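Local structure of arsenate reductase (ArsC) (Archaeoglobus fulgidus, 1Y1L) at residues 29-41 with 54-66. The protein probably reduces arsenate to arsenite for arsenical resistance, as a member of the low-molecular-weight phosphotyrosine phosphatase family. Residues are numbered along the deposited sequence; the frame is centred on the assembly and turned at random.
Sequences AESAGVEKAERVD and KAKEKPRTVDEVN. With CD (cadmium ion), chain K.
The Arg60 side chain runs back alongside strand 29-33, where its guanidinium meets both a backbone carbonyl and a carboxylate. NE donates to Ser31 O over 2.9 Å; that oxygen sits in the guanidinium plane, at its edge, and the N-H...O angle is 159°. Arginine suits the place because its chain, extended from CG to NE, reaches back past Ser31 to Glu30 and still leaves NH1 for a salt bridge to Glu30 OE2 (3.0 Å). Glu30 comes over one face of the guanidinium, its carboxylate turned 50° from that plane, and Val65 CG2 covers the other face; held between them, with Ser31 O at its edge, the group has its rotation largely fixed. Glu30 also pairs with Lys1.

Backbone bonds continue the grip on either side of Thr61. Gly33 N donates to Arg60 O (3.1 Å), and Val62 N to Gly33 O (2.6 Å), forming a single beta bridge between Gly33 and Thr61. Glycine brings no side chain to this close approach.

Apolar groups fill in around these bonds. Ala32 CB, small enough to fit, abuts Val62 CB at 3.7 Å. Farther along, the Pro59 ring packs its CD against Val40 CG2 (3.5 Å) and its CB against Ala37. Val40 CG2 lies anti to its carbonyl carbon, leaving CG1, anti to the backbone N (chi1 162°), to meet Ala55.

Beyond the strand, Glu35 chelates a cadmium ion through both carboxylate oxygens, with His8 of a second subunit also binding it. The contact thus lays the loop before strand 73-77 along an outermost strand of the four-stranded parallel sheet, order 2-1-3-4, of the low-molecular-weight phosphatase fold.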
loop_
_atom_site.group_PDB
_atom_site.type_symbol
_atom_site.label_atom_id
_atom_site.label_comp_id
_atom_site.label_asym_id
_atom_site.label_seq_id
_atom_site.Cartn_x
_atom_site.Cartn_y
_atom_site.Cartn_z
ATOM N N ALA A 29 -5.553 10.680 -22.433
ATOM C CA ALA A 29 -5.051 10.905 -21.090
ATOM C C ALA A 29 -5.726 12.051 -20.377
ATOM O O ALA A 29 -6.274 12.955 -20.996
ATOM C CB ALA A 29 -3.550 11.137 -21.127
ATOM N N GLU A 30 -5.716 11.979 -19.057
ATOM C CA GLU A 30 -6.279 13.007 -18.208
ATOM C C GLU A 30 -5.338 13.081 -17.011
ATOM O O GLU A 30 -4.430 12.248 -16.873
ATOM C CB GLU A 30 -7.691 12.639 -17.745
ATOM C CG GLU A 30 -8.748 12.660 -18.830
ATOM C CD GLU A 30 -10.153 12.810 -18.263
ATOM O OE1 GLU A 30 -10.667 13.948 -18.216
ATOM O OE2 GLU A 30 -10.745 11.795 -17.843
ATOM N N SER A 31 -5.550 14.070 -16.152
ATOM C CA SER A 31 -4.715 14.232 -14.974
ATOM C C SER A 31 -5.541 14.654 -13.769
ATOM O O SER A 31 -6.659 15.150 -13.927
ATOM C CB SER A 31 -3.596 15.255 -15.248
ATOM O OG SER A 31 -4.088 16.486 -15.772
ATOM N N ALA A 32 -5.035 14.374 -12.569
ATOM C CA ALA A 32 -5.719 14.768 -11.334
ATOM C C ALA A 32 -4.714 14.915 -10.195
ATOM O O ALA A 32 -3.577 14.436 -10.301
ATOM C CB ALA A 32 -6.773 13.761 -10.965
ATOM N N GLY A 33 -5.135 15.553 -9.107
ATOM C CA GLY A 33 -4.241 15.734 -7.980
ATOM C C GLY A 33 -4.843 15.405 -6.628
ATOM O O GLY A 33 -6.057 15.353 -6.456
ATOM N N VAL A 34 -3.977 15.160 -5.659
ATOM C CA VAL A 34 -4.404 14.841 -4.315
ATOM C C VAL A 34 -4.950 16.076 -3.580
ATOM O O VAL A 34 -5.891 15.981 -2.793
ATOM C CB VAL A 34 -3.230 14.226 -3.547
ATOM C CG1 VAL A 34 -3.609 13.935 -2.117
ATOM C CG2 VAL A 34 -2.786 12.957 -4.229
ATOM N N GLU A 35 -4.387 17.244 -3.859
ATOM C CA GLU A 35 -4.825 18.467 -3.195
ATOM C C GLU A 35 -5.077 19.637 -4.147
ATOM O O GLU A 35 -4.420 19.765 -5.183
ATOM C CB GLU A 35 -3.787 18.866 -2.164
ATOM C CG GLU A 35 -4.352 19.909 -1.177
ATOM C CD GLU A 35 -3.177 20.696 -0.639
ATOM O OE1 GLU A 35 -2.056 20.137 -0.579
ATOM O OE2 GLU A 35 -3.374 21.886 -0.304
ATOM N N LYS A 36 -5.973 20.533 -3.737
ATOM C CA LYS A 36 -6.362 21.690 -4.547
ATOM C C LYS A 36 -5.262 22.663 -4.947
ATOM O O LYS A 36 -4.339 22.937 -4.185
ATOM C CB LYS A 36 -7.461 22.478 -3.842
ATOM C CG LYS A 36 -6.958 23.355 -2.693
ATOM C CD LYS A 36 -7.090 24.841 -3.027
ATOM C CE LYS A 36 -6.739 25.711 -1.829
ATOM N NZ LYS A 36 -7.057 27.148 -2.069
ATOM N N ALA A 37 -5.455 23.269 -6.109
ATOM C CA ALA A 37 -4.529 24.241 -6.659
ATOM C C ALA A 37 -5.339 25.148 -7.574
ATOM O O ALA A 37 -6.204 24.679 -8.325
ATOM C CB ALA A 37 -3.431 23.553 -7.440
ATOM N N GLU A 38 -5.052 26.447 -7.515
ATOM C CA GLU A 38 -5.772 27.440 -8.310
ATOM C C GLU A 38 -5.335 27.525 -9.773
ATOM O O GLU A 38 -6.175 27.543 -10.679
ATOM C CB GLU A 38 -5.622 28.833 -7.675
ATOM C CG GLU A 38 -5.345 28.858 -6.155
ATOM C CD GLU A 38 -6.597 28.710 -5.288
ATOM O OE1 GLU A 38 -7.097 27.575 -5.126
ATOM O OE2 GLU A 38 -7.064 29.733 -4.741
ATOM N N ARG A 39 -4.021 27.580 -9.995
ATOM C CA ARG A 39 -3.463 27.728 -11.342
ATOM C C ARG A 39 -2.493 26.666 -11.840
ATOM O O ARG A 39 -1.763 26.063 -11.061
ATOM C CB ARG A 39 -2.763 29.096 -11.454
ATOM C CG ARG A 39 -1.748 29.450 -10.318
ATOM C CD ARG A 39 -0.554 28.468 -10.214
ATOM N NE ARG A 39 0.571 28.960 -9.408
ATOM C CZ ARG A 39 1.522 28.186 -8.880
ATOM N NH1 ARG A 39 2.510 28.728 -8.177
ATOM N NH2 ARG A 39 1.471 26.866 -9.019
ATOM N N VAL A 40 -2.477 26.454 -13.151
ATOM C CA VAL A 40 -1.529 25.512 -13.731
ATOM C C VAL A 40 -0.255 26.329 -13.887
ATOM O O VAL A 40 -0.307 27.515 -14.225
ATOM C CB VAL A 40 -2.005 24.960 -15.091
ATOM C CG1 VAL A 40 -0.849 24.347 -15.857
ATOM C CG2 VAL A 40 -3.044 23.894 -14.859
ATOM N N ASP A 41 0.877 25.703 -13.599
ATOM C CA ASP A 41 2.170 26.369 -13.663
ATOM C C ASP A 41 2.365 27.137 -14.945
ATOM O O ASP A 41 2.060 26.645 -16.034
ATOM C CB ASP A 41 3.342 25.382 -13.467
ATOM C CG ASP A 41 4.499 26.112 -12.825
ATOM O OD1 ASP A 41 5.144 26.938 -13.496
ATOM O OD2 ASP A 41 4.754 25.861 -11.633
ATOM N N LYS A 54 -0.980 22.869 -25.458
ATOM C CA LYS A 54 -1.769 23.644 -24.506
ATOM C C LYS A 54 -1.939 22.790 -23.256
ATOM O O LYS A 54 -2.382 21.642 -23.341
ATOM C CB LYS A 54 -3.166 23.983 -25.057
ATOM C CG LYS A 54 -3.238 24.403 -26.530
ATOM C CD LYS A 54 -3.595 23.210 -27.426
ATOM C CE LYS A 54 -3.725 23.601 -28.897
ATOM N NZ LYS A 54 -4.187 22.452 -29.739
ATOM N N ALA A 55 -1.539 23.322 -22.107
ATOM C CA ALA A 55 -1.683 22.598 -20.849
ATOM C C ALA A 55 -3.160 22.605 -20.462
ATOM O O ALA A 55 -3.979 23.253 -21.125
ATOM C CB ALA A 55 -0.856 23.267 -19.760
ATOM N N LYS A 56 -3.502 21.865 -19.411
ATOM C CA LYS A 56 -4.879 21.817 -18.930
ATOM C C LYS A 56 -5.280 23.231 -18.490
ATOM O O LYS A 56 -4.446 24.006 -18.021
ATOM C CB LYS A 56 -4.999 20.819 -17.766
ATOM C CG LYS A 56 -6.387 20.735 -17.125
ATOM C CD LYS A 56 -6.577 19.425 -16.349
ATOM C CE LYS A 56 -7.937 19.369 -15.638
ATOM N NZ LYS A 56 -9.141 19.653 -16.498
ATOM N N GLU A 57 -6.551 23.566 -18.663
ATOM C CA GLU A 57 -7.059 24.890 -18.313
ATOM C C GLU A 57 -6.931 25.174 -16.828
ATOM O O GLU A 57 -6.540 26.271 -16.436
ATOM C CB GLU A 57 -8.535 25.040 -18.714
ATOM C CG GLU A 57 -8.914 24.421 -20.056
ATOM C CD GLU A 57 -8.972 22.887 -20.016
ATOM O OE1 GLU A 57 -9.581 22.329 -19.076
ATOM O OE2 GLU A 57 -8.404 22.238 -20.925
ATOM N N LYS A 58 -7.284 24.195 -16.003
ATOM C CA LYS A 58 -7.226 24.364 -14.555
ATOM C C LYS A 58 -7.020 23.024 -13.863
ATOM O O LYS A 58 -7.559 22.010 -14.295
ATOM C CB LYS A 58 -8.519 25.023 -14.060
ATOM C CG LYS A 58 -9.775 24.256 -14.444
ATOM C CD LYS A 58 -11.046 25.059 -14.229
ATOM C CE LYS A 58 -11.466 25.804 -15.492
ATOM N NZ LYS A 58 -10.527 26.884 -15.885
ATOM N N PRO A 59 -6.207 22.999 -12.794
ATOM C CA PRO A 59 -5.936 21.765 -12.047
ATOM C C PRO A 59 -7.220 21.132 -11.515
ATOM O O PRO A 59 -8.092 21.827 -10.995
ATOM C CB PRO A 59 -5.058 22.266 -10.897
ATOM C CG PRO A 59 -4.319 23.395 -11.503
ATOM C CD PRO A 59 -5.422 24.117 -12.240
ATOM N N ARG A 60 -7.368 19.827 -11.704
ATOM C CA ARG A 60 -8.553 19.145 -11.194
ATOM C C ARG A 60 -8.161 18.106 -10.148
ATOM O O ARG A 60 -7.370 17.197 -10.409
ATOM C CB ARG A 60 -9.398 18.521 -12.325
ATOM C CG ARG A 60 -8.891 17.211 -12.923
ATOM C CD ARG A 60 -9.952 16.562 -13.824
ATOM N NE ARG A 60 -9.541 15.250 -14.335
ATOM C CZ ARG A 60 -10.335 14.392 -14.977
ATOM N NH1 ARG A 60 -9.849 13.229 -15.392
ATOM N NH2 ARG A 60 -11.614 14.680 -15.197
ATOM N N THR A 61 -8.672 18.284 -8.939
ATOM C CA THR A 61 -8.372 17.347 -7.871
ATOM C C THR A 61 -8.918 15.962 -8.238
ATOM O O THR A 61 -9.909 15.833 -8.965
ATOM C CB THR A 61 -8.965 17.819 -6.532
ATOM O OG1 THR A 61 -8.608 19.189 -6.306
ATOM C CG2 THR A 61 -8.424 16.973 -5.385
ATOM N N VAL A 62 -8.247 14.928 -7.750
ATOM C CA VAL A 62 -8.625 13.551 -8.018
ATOM C C VAL A 62 -9.974 13.214 -7.367
ATOM O O VAL A 62 -10.587 12.190 -7.665
ATOM C CB VAL A 62 -7.497 12.594 -7.536
ATOM C CG1 VAL A 62 -7.475 12.507 -6.020
ATOM C CG2 VAL A 62 -7.630 11.233 -8.185
ATOM N N ASP A 63 -10.440 14.102 -6.499
ATOM C CA ASP A 63 -11.708 13.923 -5.805
ATOM C C ASP A 63 -12.879 14.178 -6.757
ATOM O O ASP A 63 -13.933 13.555 -6.641
ATOM C CB ASP A 63 -11.764 14.898 -4.627
ATOM C CG ASP A 63 -12.812 14.525 -3.607
ATOM O OD1 ASP A 63 -13.538 15.434 -3.144
ATOM O OD2 ASP A 63 -12.895 13.329 -3.252
ATOM N N GLU A 64 -12.694 15.142 -7.655
ATOM C CA GLU A 64 -13.699 15.517 -8.649
ATOM C C GLU A 64 -13.675 14.514 -9.811
ATOM O O GLU A 64 -14.285 14.755 -10.855
ATOM C CB GLU A 64 -13.400 16.936 -9.190
ATOM C CG GLU A 64 -13.319 18.071 -8.128
ATOM C CD GLU A 64 -12.910 19.452 -8.699
ATOM O OE1 GLU A 64 -11.832 19.967 -8.328
ATOM O OE2 GLU A 64 -13.669 20.040 -9.499
ATOM N N VAL A 65 -13.000 13.383 -9.614
ATOM C CA VAL A 65 -12.856 12.370 -10.662
ATOM C C VAL A 65 -13.083 10.920 -10.225
ATOM O O VAL A 65 -12.420 10.427 -9.312
ATOM C CB VAL A 65 -11.436 12.445 -11.294
ATOM C CG1 VAL A 65 -11.285 11.430 -12.421
ATOM C CG2 VAL A 65 -11.153 13.850 -11.791
ATOM N N ASN A 66 -13.952 10.216 -10.950
ATOM C CA ASN A 66 -14.249 8.814 -10.657
ATOM C C ASN A 66 -13.239 7.892 -11.343
ATOM O O ASN A 66 -13.365 7.553 -12.519
ATOM C CB ASN A 66 -15.685 8.469 -11.061
ATOM C CG ASN A 66 -16.722 9.062 -10.107
ATOM O OD1 ASN A 66 -17.377 10.068 -10.410
ATOM N ND2 ASN A 66 -16.881 8.428 -8.951
HETATM CD CD CD K . -1.700 21.550 1.214
#